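Local coordinates for ORF131 protein (Ralstonia metallidurans, PDB 2WTP) that binds copper(II) ions and probably takes part in the heavy-metal resistance of its bacterium, at residues 81-86 against 107-112. Residues are numbered along the deposited sequence; the frame is centred on the assembly and turned at random. Where two conformers were deposited one is given.
Sequences VAFRAG and LLMPDL
Phe83, on strand 80-85, meets Met109 and Leu112. With CG anti to the carbonyl carbon (chi1 -67°), the Phe83 side chain runs at about a right angle to that of Met109. The thioether forms a Met-aromatic contact: SD of Met109 sits 4.7 Å from the Phe83 ring centroid and 48° off the normal, an oblique approach. The nearest atoms are the methyl carbon CE of Met109 and CD2 of Phe83, 3.6 Å apart, so the methyl as well as the sulfur touches the ring. Val81 CG1, on the same strand, packs over one ring face, offset toward the rim. Closer to the backbone, CB of Phe83 is 3.7 Å from CD2 of Leu112. This strand pairs with strands 88-94 and 63-65 in a mixed sheet, and the partner segment 107-112 comes off helix 105-108 through a type I beta turn from Met109 to Leu112, in which Leu112 N bonds to Met109 O at 3.1 Å. Ser115 OG is hydrogen-bonded to both Met109 O and Leu112 O. Met109 and Leu112, the first and last residues of the turn, point their side chains at strand 80-85, and no hydrogen bond links the segments. The bond from CA to CB of Arg84 points away from segment 107-112, and in the conformer given its NH2 forms a salt bridge with Glu87 OE1. At Ala85 the methyl CB lies 3.8 Å from CD1 of Leu112. CG of Leu112 lies opposite its own backbone N (chi1 -173°), and the branch beyond it sends CD1 to Ala85 and CD2 to Phe83.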
loop_
_atom_site.group_PDB
_atom_site.type_symbol
_atom_site.label_atom_id
_atom_site.label_comp_id
_atom_site.label_asym_id
_atom_site.label_seq_id
_atom_site.Cartn_x
_atom_site.Cartn_y
_atom_site.Cartn_z
ATOM N N VAL A 81 3.710 6.827 -7.413
ATOM C CA VAL A 81 2.317 6.509 -6.984
ATOM C C VAL A 81 1.503 7.734 -7.136
ATOM O O VAL A 81 1.957 8.862 -6.746
ATOM C CB VAL A 81 2.312 6.088 -5.470
ATOM C CG1 VAL A 81 0.906 5.759 -5.052
ATOM C CG2 VAL A 81 3.210 4.841 -5.256
ATOM N N ALA A 82 0.302 7.579 -7.660
ATOM C CA ALA A 82 -0.628 8.706 -7.693
ATOM C C ALA A 82 -1.665 8.533 -6.622
ATOM O O ALA A 82 -2.018 7.376 -6.231
ATOM C CB ALA A 82 -1.307 8.755 -9.101
ATOM N N PHE A 83 -2.020 9.655 -5.995
ATOM C CA PHE A 83 -3.003 9.632 -4.926
ATOM C C PHE A 83 -4.204 10.441 -5.355
ATOM O O PHE A 83 -4.045 11.552 -5.897
ATOM C CB PHE A 83 -2.387 10.274 -3.685
ATOM C CG PHE A 83 -1.239 9.464 -3.076
ATOM C CD1 PHE A 83 -1.483 8.485 -2.130
ATOM C CD2 PHE A 83 0.082 9.635 -3.556
ATOM C CE1 PHE A 83 -0.386 7.756 -1.560
ATOM C CE2 PHE A 83 1.141 8.915 -3.042
ATOM C CZ PHE A 83 0.902 7.945 -2.039
ATOM N N ARG A 84 -5.366 9.900 -5.127
ATOM C CA ARG A 84 -6.634 10.483 -5.620
ATOM C C ARG A 84 -7.532 10.889 -4.466
ATOM O O ARG A 84 -7.757 10.086 -3.567
ATOM C CB ARG A 84 -7.335 9.419 -6.505
ATOM C CG ARG A 84 -8.863 9.653 -6.774
ATOM C CD ARG A 84 -9.477 8.792 -8.054
ATOM N NE ARG A 84 -10.139 9.767 -9.007
ATOM C CZ ARG A 84 -9.662 10.132 -10.174
ATOM N NH1 ARG A 84 -8.616 9.503 -10.664
ATOM N NH2 ARG A 84 -10.249 11.082 -10.905
ATOM N N ALA A 85 -8.069 12.109 -4.542
ATOM C CA ALA A 85 -9.192 12.514 -3.678
ATOM C C ALA A 85 -10.260 13.050 -4.614
ATOM O O ALA A 85 -10.051 14.044 -5.285
ATOM C CB ALA A 85 -8.720 13.648 -2.730
ATOM N N GLY A 86 -11.370 12.328 -4.707
ATOM C CA GLY A 86 -12.369 12.641 -5.749
ATOM C C GLY A 86 -11.790 12.518 -7.153
ATOM O O GLY A 86 -11.271 11.465 -7.517
ATOM N N LEU A 107 2.032 16.260 4.253
ATOM C CA LEU A 107 3.228 17.107 4.103
ATOM C C LEU A 107 3.771 17.001 2.690
ATOM O O LEU A 107 4.300 17.968 2.155
ATOM C CB LEU A 107 4.322 16.717 5.115
ATOM C CG LEU A 107 3.719 16.919 6.500
ATOM C CD1 LEU A 107 4.819 16.547 7.552
ATOM C CD2 LEU A 107 3.294 18.401 6.787
ATOM N N LEU A 108 3.621 15.849 2.052
ATOM C CA LEU A 108 3.973 15.701 0.630
ATOM C C LEU A 108 3.044 16.444 -0.292
ATOM O O LEU A 108 3.457 17.006 -1.324
ATOM C CB LEU A 108 3.970 14.216 0.186
ATOM C CG LEU A 108 4.833 13.281 1.051
ATOM C CD1 LEU A 108 4.848 11.934 0.395
ATOM C CD2 LEU A 108 6.234 13.822 1.392
ATOM N N MET A 109 1.739 16.388 -0.010
ATOM C CA MET A 109 0.724 16.926 -0.954
ATOM C C MET A 109 -0.407 17.662 -0.186
ATOM O O MET A 109 -1.523 17.149 -0.007
ATOM C CB MET A 109 0.232 15.898 -1.936
ATOM C CG MET A 109 -0.134 14.617 -1.355
ATOM S SD MET A 109 -0.309 13.366 -2.756
ATOM C CE MET A 109 1.296 12.999 -3.409
ATOM N N PRO A 110 -0.048 18.820 0.375
ATOM C CA PRO A 110 -1.005 19.565 1.188
ATOM C C PRO A 110 -2.245 20.000 0.398
ATOM O O PRO A 110 -3.272 20.210 1.044
ATOM C CB PRO A 110 -0.189 20.777 1.655
ATOM C CG PRO A 110 0.971 20.836 0.813
ATOM C CD PRO A 110 1.288 19.422 0.313
ATOM N N ASP A 111 -2.153 20.041 -0.921
ATOM C CA ASP A 111 -3.327 20.461 -1.667
ATOM C C ASP A 111 -4.246 19.330 -2.052
ATOM O O ASP A 111 -5.272 19.560 -2.732
ATOM C CB ASP A 111 -2.889 21.251 -2.910
ATOM C CG ASP A 111 -2.295 22.618 -2.538
ATOM O OD1 ASP A 111 -2.627 23.163 -1.424
ATOM O OD2 ASP A 111 -1.483 23.146 -3.352
ATOM N N LEU A 112 -3.937 18.095 -1.650
ATOM C CA LEU A 112 -4.840 16.970 -1.888
ATOM C C LEU A 112 -5.723 16.821 -0.688
ATOM O O LEU A 112 -5.284 16.474 0.403
ATOM C CB LEU A 112 -4.026 15.707 -2.119
ATOM C CG LEU A 112 -4.901 14.582 -2.524
ATOM C CD1 LEU A 112 -5.366 14.791 -4.000
ATOM C CD2 LEU A 112 -4.033 13.374 -2.408
#